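Local coordinates for adhesion and penetration protein autotransporter (Haemophilus influenzae, PDB 3SYJ) that promotes adherence to and invasion of host cells, mediates bacterial aggregation through self-association, and probably acts as a serine protease, at residues A660-V665 against A715-L720; N667-I672 against K686-D691; T819-Y824 against Q866-L871; G857-Q862 against L879-D884. One frame throughout, in Å; residues are numbered along the deposited sequence.

Contact 1. Residues A660-V665 against A715-L720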
loop_
_atom_site.group_PDB
_atom_site.type_symbol
_atom_site.label_atom_id
_atom_site.label_comp_id
_atom_site.label_asym_id
_atom_site.label_seq_id
_atom_site.Cartn_x
_atom_site.Cartn_y
_atom_site.Cartn_z
ATOM N N ALA A 660 -26.078 6.553 8.906
ATOM C CA ALA A 660 -25.242 6.441 10.102
ATOM C C ALA A 660 -24.538 7.764 10.376
ATOM O O ALA A 660 -23.910 8.329 9.481
ATOM C CB ALA A 660 -24.227 5.333 9.947
ATOM N N THR A 661 -24.642 8.251 11.610
ATOM C CA THR A 661 -24.074 9.542 11.978
ATOM C C THR A 661 -23.187 9.426 13.214
ATOM O O THR A 661 -23.569 8.781 14.194
ATOM C CB THR A 661 -25.189 10.563 12.259
ATOM O OG1 THR A 661 -26.042 10.656 11.114
ATOM C CG2 THR A 661 -24.602 11.934 12.584
ATOM N N PHE A 662 -22.011 10.050 13.164
ATOM C CA PHE A 662 -21.041 9.967 14.256
ATOM C C PHE A 662 -20.630 11.343 14.782
ATOM O O PHE A 662 -20.270 12.231 14.008
ATOM C CB PHE A 662 -19.768 9.248 13.805
ATOM C CG PHE A 662 -19.999 7.896 13.191
ATOM C CD1 PHE A 662 -19.737 6.741 13.908
ATOM C CD2 PHE A 662 -20.437 7.780 11.881
ATOM C CE1 PHE A 662 -19.930 5.493 13.339
ATOM C CE2 PHE A 662 -20.626 6.537 11.305
ATOM C CZ PHE A 662 -20.370 5.389 12.036
ATOM N N GLY A 663 -20.658 11.499 16.102
ATOM C CA GLY A 663 -20.146 12.698 16.749
ATOM C C GLY A 663 -21.203 13.749 17.016
ATOM O O GLY A 663 -22.174 13.867 16.270
ATOM N N VAL A 664 -21.025 14.509 18.093
ATOM C CA VAL A 664 -21.849 15.688 18.335
ATOM C C VAL A 664 -21.041 16.931 17.999
ATOM O O VAL A 664 -19.822 16.934 18.138
ATOM C CB VAL A 664 -22.324 15.776 19.792
ATOM C CG1 VAL A 664 -23.287 14.644 20.096
ATOM C CG2 VAL A 664 -21.132 15.751 20.734
ATOM N N VAL A 665 -21.725 17.982 17.560
ATOM C CA VAL A 665 -21.053 19.196 17.102
ATOM C C VAL A 665 -21.151 20.317 18.135
ATOM O O VAL A 665 -22.253 20.715 18.526
ATOM C CB VAL A 665 -21.656 19.700 15.765
ATOM C CG1 VAL A 665 -20.958 20.975 15.318
ATOM C CG2 VAL A 665 -21.562 18.624 14.686
ATOM N N ALA A 715 -23.712 8.536 5.182
ATOM C CA ALA A 715 -22.972 8.547 6.440
ATOM C C ALA A 715 -22.371 9.922 6.715
ATOM O O ALA A 715 -21.948 10.629 5.799
ATOM C CB ALA A 715 -21.902 7.480 6.453
ATOM N N ASN A 716 -22.331 10.288 7.990
ATOM C CA ASN A 716 -21.912 11.618 8.393
ATOM C C ASN A 716 -20.997 11.553 9.613
ATOM O O ASN A 716 -21.439 11.199 10.703
ATOM C CB ASN A 716 -23.154 12.437 8.730
ATOM C CG ASN A 716 -23.063 13.863 8.237
ATOM O OD1 ASN A 716 -22.272 14.675 8.744
ATOM N ND2 ASN A 716 -23.884 14.184 7.241
ATOM N N VAL A 717 -19.722 11.871 9.431
ATOM C CA VAL A 717 -18.813 11.974 10.565
ATOM C C VAL A 717 -18.547 13.441 10.831
ATOM O O VAL A 717 -18.009 14.142 9.978
ATOM C CB VAL A 717 -17.481 11.243 10.325
ATOM C CG1 VAL A 717 -16.533 11.496 11.487
ATOM C CG2 VAL A 717 -17.714 9.755 10.155
ATOM N N LYS A 718 -18.929 13.910 12.013
ATOM C CA LYS A 718 -18.882 15.341 12.293
ATOM C C LYS A 718 -18.477 15.640 13.727
ATOM O O LYS A 718 -18.625 14.799 14.618
ATOM C CB LYS A 718 -20.257 15.954 12.033
ATOM C CG LYS A 718 -21.300 15.503 13.038
ATOM C CD LYS A 718 -22.709 15.739 12.554
ATOM C CE LYS A 718 -23.694 15.504 13.690
ATOM N NZ LYS A 718 -25.105 15.541 13.220
ATOM N N GLY A 719 -17.976 16.849 13.944
ATOM C CA GLY A 719 -17.687 17.335 15.281
ATOM C C GLY A 719 -16.672 16.504 16.047
ATOM O O GLY A 719 -15.595 16.196 15.540
ATOM N N LEU A 720 -17.025 16.148 17.278
ATOM C CA LEU A 720 -16.122 15.446 18.184
ATOM C C LEU A 720 -16.030 13.967 17.830
ATOM O O LEU A 720 -16.516 13.093 18.557
ATOM C CB LEU A 720 -16.590 15.629 19.623
ATOM C CG LEU A 720 -16.634 17.089 20.070
ATOM C CD1 LEU A 720 -17.088 17.208 21.511
ATOM C CD2 LEU A 720 -15.270 17.723 19.881
HETATM O O HOH W 1 -18.860 12.671 19.962
#
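The carbonyl oxygen of N716 is gripped by T661 and F662 of the adjacent coil: F662 N bonds to N716 O at 2.8 Å, nearly straight at 166°, and T661 CA adds a C-H...O contact. The same oxygen lies in the plane of the F662 ring, at its edge. Such parallel pairing between successive rungs defines the beta-helix of the passenger domain, and here A660, T661 and F662 match A715, N716 and V717 in order, the strand axes 4.7 Å apart and 4° from parallel. Inside, F662 CD2 meets V717 CG2 obliquely at 3.8 Å, while W652 stands edge-to-face to the F662 ring. K718 lies on the T661 side. Its CG sits between its own backbone N and carbonyl carbon (chi1 69°), and from there the extended chain passes V665 CG2, which is 3.5 Å from K718 CG, and brings K718 CE to 3.4 Å from G663 O. K718 NZ finishes near T661 CG2. Beyond the strands one more backbone bond follows in the turn, where L720 N points almost straight at V664 O, 3.0 Å away, and water 1 donates to L720 O at 2.8 Å.

Contact 2. Residues N667-I672 against K686-D691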
loop_
_atom_site.group_PDB
_atom_site.type_symbol
_atom_site.label_atom_id
_atom_site.label_comp_id
_atom_site.label_asym_id
_atom_site.label_seq_id
_atom_site.Cartn_x
_atom_site.Cartn_y
_atom_site.Cartn_z
ATOM N N ASN A 667 -21.443 23.914 19.777
ATOM C CA ASN A 667 -22.110 25.154 19.368
ATOM C C ASN A 667 -23.260 24.966 18.391
ATOM O O ASN A 667 -23.649 25.898 17.694
ATOM C CB ASN A 667 -21.097 26.158 18.828
ATOM C CG ASN A 667 -20.136 26.619 19.891
ATOM O OD1 ASN A 667 -18.931 26.389 19.801
ATOM N ND2 ASN A 667 -20.671 27.252 20.935
ATOM N N GLN A 668 -23.796 23.753 18.348
ATOM C CA GLN A 668 -25.020 23.472 17.614
ATOM C C GLN A 668 -25.924 22.651 18.507
ATOM O O GLN A 668 -25.530 22.239 19.598
ATOM C CB GLN A 668 -24.732 22.665 16.354
ATOM C CG GLN A 668 -23.816 23.353 15.374
ATOM C CD GLN A 668 -23.709 22.597 14.066
ATOM O OE1 GLN A 668 -24.087 21.422 13.973
ATOM N NE2 GLN A 668 -23.191 23.267 13.041
ATOM N N GLN A 669 -27.140 22.410 18.038
ATOM C CA GLN A 669 -28.023 21.490 18.727
ATOM C C GLN A 669 -27.712 20.087 18.249
ATOM O O GLN A 669 -27.446 19.871 17.069
ATOM C CB GLN A 669 -29.490 21.827 18.462
ATOM C CG GLN A 669 -29.921 23.146 19.074
ATOM C CD GLN A 669 -31.425 23.274 19.197
ATOM O OE1 GLN A 669 -32.181 22.681 18.420
ATOM N NE2 GLN A 669 -31.870 24.054 20.179
ATOM N N ASN A 670 -27.722 19.140 19.179
ATOM C CA ASN A 670 -27.607 17.733 18.847
ATOM C C ASN A 670 -28.737 16.992 19.531
ATOM O O ASN A 670 -29.182 17.394 20.605
ATOM C CB ASN A 670 -26.263 17.180 19.312
ATOM C CG ASN A 670 -25.096 18.041 18.868
ATOM O OD1 ASN A 670 -24.458 17.766 17.856
ATOM N ND2 ASN A 670 -24.823 19.098 19.620
ATOM N N THR A 671 -29.220 15.922 18.909
ATOM C CA THR A 671 -30.240 15.097 19.544
ATOM C C THR A 671 -29.590 14.198 20.601
ATOM O O THR A 671 -28.768 13.343 20.282
ATOM C CB THR A 671 -31.016 14.249 18.516
ATOM O OG1 THR A 671 -31.607 15.108 17.532
ATOM C CG2 THR A 671 -32.112 13.461 19.206
ATOM N N ILE A 672 -29.941 14.413 21.863
ATOM C CA ILE A 672 -29.341 13.649 22.951
ATOM C C ILE A 672 -30.379 12.729 23.597
ATOM O O ILE A 672 -31.460 13.175 23.985
ATOM C CB ILE A 672 -28.725 14.580 24.019
ATOM C CG1 ILE A 672 -27.714 15.540 23.386
ATOM C CG2 ILE A 672 -28.072 13.773 25.140
ATOM C CD1 ILE A 672 -26.594 14.856 22.650
ATOM N N LYS A 686 -33.440 17.586 21.136
ATOM C CA LYS A 686 -32.391 18.487 20.681
ATOM C C LYS A 686 -31.906 19.335 21.844
ATOM O O LYS A 686 -32.701 19.934 22.552
ATOM C CB LYS A 686 -32.925 19.398 19.576
ATOM C CG LYS A 686 -33.398 18.669 18.335
ATOM C CD LYS A 686 -32.321 18.635 17.271
ATOM C CE LYS A 686 -32.916 18.293 15.916
ATOM N NZ LYS A 686 -32.071 18.812 14.809
ATOM N N VAL A 687 -30.594 19.376 22.033
ATOM C CA VAL A 687 -29.991 20.109 23.134
ATOM C C VAL A 687 -28.857 20.952 22.580
ATOM O O VAL A 687 -28.052 20.478 21.778
ATOM C CB VAL A 687 -29.407 19.151 24.210
ATOM C CG1 VAL A 687 -28.707 19.935 25.322
ATOM C CG2 VAL A 687 -30.488 18.241 24.780
ATOM N N ASP A 688 -28.802 22.209 22.997
ATOM C CA ASP A 688 -27.686 23.068 22.641
ATOM C C ASP A 688 -26.414 22.646 23.352
ATOM O O ASP A 688 -26.411 22.431 24.568
ATOM C CB ASP A 688 -27.997 24.521 22.974
ATOM C CG ASP A 688 -28.278 25.343 21.744
ATOM O OD1 ASP A 688 -29.297 26.069 21.735
ATOM O OD2 ASP A 688 -27.480 25.249 20.780
ATOM N N LEU A 689 -25.335 22.525 22.587
ATOM C CA LEU A 689 -24.024 22.231 23.145
ATOM C C LEU A 689 -23.172 23.493 23.101
ATOM O O LEU A 689 -22.372 23.675 22.186
ATOM C CB LEU A 689 -23.352 21.108 22.352
ATOM C CG LEU A 689 -21.975 20.635 22.825
ATOM C CD1 LEU A 689 -21.970 20.363 24.322
ATOM C CD2 LEU A 689 -21.516 19.403 22.038
ATOM N N THR A 690 -23.347 24.368 24.087
ATOM C CA THR A 690 -22.700 25.678 24.063
ATOM C C THR A 690 -21.791 25.953 25.266
ATOM O O THR A 690 -20.925 26.824 25.203
ATOM C CB THR A 690 -23.738 26.801 23.926
ATOM O OG1 THR A 690 -24.732 26.654 24.944
ATOM C CG2 THR A 690 -24.423 26.722 22.570
ATOM N N ASP A 691 -21.981 25.217 26.356
ATOM C CA ASP A 691 -21.154 25.422 27.540
ATOM C C ASP A 691 -19.757 24.852 27.335
ATOM O O ASP A 691 -19.597 23.709 26.912
ATOM C CB ASP A 691 -21.801 24.816 28.789
ATOM C CG ASP A 691 -21.087 25.219 30.078
ATOM O OD1 ASP A 691 -19.841 25.279 30.091
ATOM O OD2 ASP A 691 -21.776 25.473 31.085
HETATM O O HOH W 2 -19.332 27.687 23.292
HETATM O O HOH W 3 -31.893 21.868 15.531
HETATM O O HOH W 4 -26.031 18.704 22.249
#
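N670 and V687 form the hydrogen-bonded pair near the base of this antiparallel beta hairpin, which projects from the beta-helix. N670 N donates to V687 O at 2.9 Å and V687 N to N670 O at 2.8 Å, each donor tilted nearly 30° from the carbonyl plane. V687 O is held three times over: besides N670 N it takes a C-H...O contact from Q669 CA and a hydrogen from water 4, which in turn accepts from N670 ND2. The tight side is that of N670 and L689. N670 CG is anti to its own carbonyl carbon (chi1 -50°), which places ND2 3.7 Å from L689 CB, while N670 OD1 accepts from the backbone N of V665. L689 itself packs on V694 and I695 of helix 692-697.

The face of Q669, T671, K686 and D688 is looser and mostly solvent-exposed. Q669 NE2 is 3.6 Å from D688 OD1 with amide and carboxylate planes 68° apart, and water 3 bridges Q669 OE1 to K686 NZ. At the base, where the two chains part, N667 N reaches L689 O at 2.6 Å, and water 2 joins N667 ND2 to T690 O. Backbone bonds and a buried asparagine therefore fix the hairpin, whereas its charged outer groups meet largely through water and aliphatic contacts.

Contact 3. Residues T819-Y824 against Q866-L871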
loop_
_atom_site.group_PDB
_atom_site.type_symbol
_atom_site.label_atom_id
_atom_site.label_comp_id
_atom_site.label_asym_id
_atom_site.label_seq_id
_atom_site.Cartn_x
_atom_site.Cartn_y
_atom_site.Cartn_z
ATOM N N THR A 819 -2.160 24.425 -4.866
ATOM C CA THR A 819 -0.710 24.509 -4.878
ATOM C C THR A 819 -0.133 23.223 -5.458
ATOM O O THR A 819 -0.271 22.149 -4.867
ATOM C CB THR A 819 -0.161 24.732 -3.471
ATOM O OG1 THR A 819 -0.854 25.829 -2.865
ATOM C CG2 THR A 819 1.325 25.034 -3.519
ATOM N N LEU A 820 0.514 23.337 -6.615
ATOM C CA LEU A 820 0.942 22.169 -7.380
ATOM C C LEU A 820 2.073 21.394 -6.716
ATOM O O LEU A 820 2.291 20.225 -7.017
ATOM C CB LEU A 820 1.365 22.582 -8.794
ATOM C CG LEU A 820 0.293 23.126 -9.744
ATOM C CD1 LEU A 820 0.895 23.414 -11.109
ATOM C CD2 LEU A 820 -0.849 22.144 -9.879
ATOM N N ASN A 821 2.787 22.051 -5.811
ATOM C CA ASN A 821 3.971 21.462 -5.199
ATOM C C ASN A 821 4.130 21.858 -3.737
ATOM O O ASN A 821 3.973 23.032 -3.370
ATOM C CB ASN A 821 5.225 21.853 -5.990
ATOM C CG ASN A 821 6.408 20.939 -5.708
ATOM O OD1 ASN A 821 6.914 20.878 -4.584
ATOM N ND2 ASN A 821 6.861 20.228 -6.736
ATOM N N SER A 822 4.456 20.869 -2.910
ATOM C CA SER A 822 4.613 21.070 -1.472
ATOM C C SER A 822 5.774 22.002 -1.120
ATOM O O SER A 822 5.891 22.459 0.016
ATOM C CB SER A 822 4.799 19.721 -0.770
ATOM O OG SER A 822 6.024 19.114 -1.157
ATOM N N ALA A 823 6.626 22.284 -2.096
ATOM C CA ALA A 823 7.802 23.112 -1.858
ATOM C C ALA A 823 7.475 24.598 -1.951
ATOM O O ALA A 823 8.320 25.453 -1.680
ATOM C CB ALA A 823 8.910 22.750 -2.831
ATOM N N TYR A 824 6.239 24.902 -2.324
ATOM C CA TYR A 824 5.847 26.279 -2.581
ATOM C C TYR A 824 5.990 27.198 -1.365
ATOM O O TYR A 824 6.253 28.390 -1.523
ATOM C CB TYR A 824 4.425 26.325 -3.140
ATOM C CG TYR A 824 3.944 27.710 -3.506
ATOM C CD1 TYR A 824 4.128 28.220 -4.790
ATOM C CD2 TYR A 824 3.295 28.504 -2.571
ATOM C CE1 TYR A 824 3.682 29.486 -5.125
ATOM C CE2 TYR A 824 2.846 29.765 -2.896
ATOM C CZ TYR A 824 3.042 30.252 -4.171
ATOM O OH TYR A 824 2.594 31.509 -4.482
ATOM N N GLN A 866 -0.921 27.762 -7.760
ATOM C CA GLN A 866 0.400 28.175 -7.286
ATOM C C GLN A 866 1.500 27.265 -7.832
ATOM O O GLN A 866 1.468 26.047 -7.638
ATOM C CB GLN A 866 0.441 28.206 -5.755
ATOM C CG GLN A 866 -0.497 29.229 -5.145
ATOM C CD GLN A 866 -0.387 29.321 -3.631
ATOM O OE1 GLN A 866 -0.110 28.335 -2.951
ATOM N NE2 GLN A 866 -0.621 30.514 -3.097
ATOM N N PHE A 867 2.467 27.869 -8.520
ATOM C CA PHE A 867 3.543 27.136 -9.182
ATOM C C PHE A 867 4.885 27.349 -8.493
ATOM O O PHE A 867 5.133 28.403 -7.901
ATOM C CB PHE A 867 3.690 27.603 -10.633
ATOM C CG PHE A 867 2.678 27.020 -11.576
ATOM C CD1 PHE A 867 3.058 26.092 -12.530
ATOM C CD2 PHE A 867 1.350 27.415 -11.523
ATOM C CE1 PHE A 867 2.128 25.560 -13.412
ATOM C CE2 PHE A 867 0.417 26.884 -12.396
ATOM C CZ PHE A 867 0.806 25.959 -13.341
ATOM N N THR A 868 5.748 26.341 -8.572
ATOM C CA THR A 868 7.164 26.535 -8.304
ATOM C C THR A 868 7.900 26.311 -9.618
ATOM O O THR A 868 7.397 25.616 -10.506
ATOM C CB THR A 868 7.715 25.570 -7.228
ATOM O OG1 THR A 868 7.680 24.224 -7.714
ATOM C CG2 THR A 868 6.910 25.672 -5.937
ATOM N N SER A 869 9.086 26.895 -9.747
ATOM C CA SER A 869 9.856 26.754 -10.977
ATOM C C SER A 869 11.351 26.988 -10.779
ATOM O O SER A 869 11.780 27.559 -9.777
ATOM C CB SER A 869 9.334 27.726 -12.034
ATOM O OG SER A 869 9.693 29.060 -11.708
ATOM N N SER A 870 12.128 26.527 -11.755
ATOM C CA SER A 870 13.540 26.860 -11.867
ATOM C C SER A 870 13.804 27.356 -13.277
ATOM O O SER A 870 14.082 26.563 -14.174
ATOM C CB SER A 870 14.427 25.648 -11.583
ATOM O OG SER A 870 15.794 25.971 -11.789
ATOM N N LEU A 871 13.702 28.667 -13.472
ATOM C CA LEU A 871 13.906 29.257 -14.789
ATOM C C LEU A 871 15.297 28.936 -15.317
ATOM O O LEU A 871 15.510 28.893 -16.530
ATOM C CB LEU A 871 13.676 30.772 -14.755
ATOM C CG LEU A 871 12.210 31.222 -14.792
ATOM C CD1 LEU A 871 12.085 32.728 -14.615
ATOM C CD2 LEU A 871 11.549 30.784 -16.092
HETATM O O HOH W 5 3.534 24.531 -6.427
#
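The Y824 ring carries Q866 on one face: Q866 CB stands 3.7 Å from the ring centroid, and the Q866 amide stacks on the ring with its plane 24° away. F867 O lies in the plane of the Y824 ring at its edge; T868 CG2 also lies at the ring's edge, near its plane. A second CH-pi contact puts L820 CD1 3.5 Å from the centroid of the F867 ring. These contacts flank a parallel rung of the beta-helix, in the pertactin-like region, where T819 pairs with Q866 before the chain leaves strand 816-819. The rung is marked by L820 N, which donates to Q866 O at 3.0 Å, in the carbonyl plane. Y824 CG is anti to its backbone N (chi1 -177°), which carries the ring back over Q866, and Y824 OH is held by S892 OG. N821 starts an Asx turn, its OD1 accepting from A823 N on a lone pair while ND2 donates to R849 O and D877 OD1; the T868 hydroxyl beside N821 CB bonds to D877. Q866 OE1, lying 3.3 Å from Y824 CE2, also accepts the hydroxyl of T819, whose OG1 donates at 2.6 Å, tilted 29° from the carbonyl plane.

Contact 4. Residues G857-Q862 against L879-D884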
loop_
_atom_site.group_PDB
_atom_site.type_symbol
_atom_site.label_atom_id
_atom_site.label_comp_id
_atom_site.label_asym_id
_atom_site.label_seq_id
_atom_site.Cartn_x
_atom_site.Cartn_y
_atom_site.Cartn_z
ATOM N N GLY A 857 -10.472 15.944 -18.376
ATOM C CA GLY A 857 -11.831 16.326 -18.710
ATOM C C GLY A 857 -11.986 17.827 -18.745
ATOM O O GLY A 857 -11.090 18.530 -19.199
ATOM N N LYS A 858 -13.120 18.322 -18.259
ATOM C CA LYS A 858 -13.371 19.759 -18.242
ATOM C C LYS A 858 -12.951 20.425 -16.936
ATOM O O LYS A 858 -13.440 20.074 -15.864
ATOM C CB LYS A 858 -14.849 20.061 -18.515
ATOM C CG LYS A 858 -15.212 21.537 -18.345
ATOM C CD LYS A 858 -16.702 21.783 -18.533
ATOM C CE LYS A 858 -17.095 21.743 -20.002
ATOM N NZ LYS A 858 -18.574 21.857 -20.191
ATOM N N LEU A 859 -12.034 21.382 -17.037
ATOM C CA LEU A 859 -11.761 22.291 -15.938
ATOM C C LEU A 859 -12.679 23.484 -16.141
ATOM O O LEU A 859 -12.960 23.858 -17.279
ATOM C CB LEU A 859 -10.298 22.741 -15.945
ATOM C CG LEU A 859 -10.008 24.080 -15.251
ATOM C CD1 LEU A 859 -10.043 23.942 -13.737
ATOM C CD2 LEU A 859 -8.672 24.636 -15.691
ATOM N N SER A 860 -13.160 24.068 -15.050
ATOM C CA SER A 860 -14.053 25.217 -15.136
ATOM C C SER A 860 -14.140 25.959 -13.811
ATOM O O SER A 860 -13.752 25.438 -12.763
ATOM C CB SER A 860 -15.451 24.787 -15.587
ATOM O OG SER A 860 -16.044 23.907 -14.648
ATOM N N GLY A 861 -14.649 27.185 -13.870
ATOM C CA GLY A 861 -14.806 28.005 -12.684
ATOM C C GLY A 861 -13.731 29.066 -12.586
ATOM O O GLY A 861 -13.250 29.571 -13.599
ATOM N N GLN A 862 -13.351 29.399 -11.357
ATOM C CA GLN A 862 -12.328 30.405 -11.115
ATOM C C GLN A 862 -11.574 30.116 -9.815
ATOM O O GLN A 862 -12.131 29.548 -8.875
ATOM C CB GLN A 862 -12.945 31.813 -11.094
ATOM C CG GLN A 862 -13.653 32.198 -9.800
ATOM C CD GLN A 862 -12.697 32.700 -8.722
ATOM O OE1 GLN A 862 -11.557 33.080 -9.004
ATOM N NE2 GLN A 862 -13.163 32.703 -7.479
ATOM N N LEU A 879 0.582 22.438 -15.452
ATOM C CA LEU A 879 -0.861 22.274 -15.479
ATOM C C LEU A 879 -1.238 21.840 -16.888
ATOM O O LEU A 879 -1.134 22.615 -17.838
ATOM C CB LEU A 879 -1.562 23.578 -15.096
ATOM C CG LEU A 879 -3.092 23.590 -15.044
ATOM C CD1 LEU A 879 -3.617 22.502 -14.116
ATOM C CD2 LEU A 879 -3.599 24.961 -14.616
ATOM N N LYS A 880 -1.650 20.583 -17.019
ATOM C CA LYS A 880 -1.970 19.993 -18.314
ATOM C C LYS A 880 -3.481 19.917 -18.509
ATOM O O LYS A 880 -4.170 19.203 -17.787
ATOM C CB LYS A 880 -1.344 18.602 -18.416
ATOM C CG LYS A 880 -1.608 17.882 -19.722
ATOM C CD LYS A 880 -0.861 16.556 -19.782
ATOM C CE LYS A 880 0.643 16.773 -19.850
ATOM N NZ LYS A 880 1.354 15.557 -20.337
ATOM N N LEU A 881 -3.993 20.656 -19.486
ATOM C CA LEU A 881 -5.434 20.760 -19.683
ATOM C C LEU A 881 -5.871 20.210 -21.036
ATOM O O LEU A 881 -5.042 19.888 -21.884
ATOM C CB LEU A 881 -5.881 22.217 -19.545
ATOM C CG LEU A 881 -5.391 22.960 -18.303
ATOM C CD1 LEU A 881 -5.901 24.388 -18.309
ATOM C CD2 LEU A 881 -5.835 22.234 -17.042
ATOM N N SER A 882 -7.181 20.103 -21.226
ATOM C CA SER A 882 -7.736 19.621 -22.482
ATOM C C SER A 882 -8.402 20.768 -23.235
ATOM O O SER A 882 -8.327 21.924 -22.819
ATOM C CB SER A 882 -8.765 18.527 -22.217
ATOM O OG SER A 882 -9.963 19.089 -21.703
ATOM N N ASN A 883 -9.063 20.444 -24.338
ATOM C CA ASN A 883 -9.794 21.445 -25.101
ATOM C C ASN A 883 -10.985 22.005 -24.335
ATOM O O ASN A 883 -11.436 23.118 -24.605
ATOM C CB ASN A 883 -10.256 20.868 -26.438
ATOM C CG ASN A 883 -9.214 21.031 -27.529
ATOM O OD1 ASN A 883 -8.941 20.101 -28.291
ATOM N ND2 ASN A 883 -8.621 22.222 -27.607
ATOM N N ASP A 884 -11.486 21.232 -23.376
ATOM C CA ASP A 884 -12.657 21.629 -22.598
ATOM C C ASP A 884 -12.368 22.680 -21.526
ATOM O O ASP A 884 -13.288 23.333 -21.034
ATOM C CB ASP A 884 -13.324 20.407 -21.964
ATOM C CG ASP A 884 -14.385 19.792 -22.857
ATOM O OD1 ASP A 884 -15.226 19.019 -22.342
ATOM O OD2 ASP A 884 -14.382 20.088 -24.072
HETATM O O HOH W 6 -9.011 20.264 -18.837
#
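K858 runs across D884 at about a right angle, each of three carbons meeting a different atom. K858 CB lies 3.8 Å from D884 CB; K858 CG, set anti to its backbone N (chi1 173°), comes 3.8 Å from D884 O. The chain then bends at chi3 (-76°), bringing K858 CE back to 4.0 Å from D884 OD1. At the tip, K858 NZ stays 4.9 Å from D884 OD1, so the opposite charges may attract but do not touch, and the contact of this exposed pair is van der Waals, carbon against carbon and carbon against oxygen.

The firm polar link is next door. S882 OG donates to G857 O at 2.8 Å from well above the carbonyl plane, 39° out of it. The same hydroxyl accepts from D884 N at 3.1 Å, forming an ST turn; this joins G857 to the turn that presents D884. G857 O has a second donor in water 6, 2.7 Å away, which also accepts from S882 N and so spans the two backbones. On the buried side L859 CD2 meets L881 CD1 at 3.8 Å, their side chains crossing obliquely.

The two segments do not pair as strands. Both belong to the C-terminal, pertactin-like part of the beta-helix. Segment 857-862 bonds along its backbone to L811 and L813, pairing strand 859-860 with strand 810-813, and turns a corner at G861. Strand 875-881 runs parallel to strands 852-855 and 906-911 but antiparallel to 862-870, and L881 packs against V855, V909, L921 and F923 in the interior.

Overall arrangement
Contacts 1, 3 and 4 lie in the beta-helical stalk of the passenger domain, and contact 2 in a hairpin on its side. Contacts 1 and 2 fall in the second solenoid repeat region, their centres about 13 Å apart, and touch where V664 CG2 packs on L689 CD2. The hairpin lies on the stretch of chain between the two rungs paired in contact 1. Contacts 3 and 4 come later, in the pertactin-like region, their centres about 19 Å apart. Their segments alternate along the chain, strands 862-870 and 875-881 are neighbours, and F867 CZ packs on L879 CB. About 35 Å separates the centres of contacts 1 and 4, spacing the two regions along the stalk. Coil-on-coil pairing builds that stalk; the hairpin decorates it.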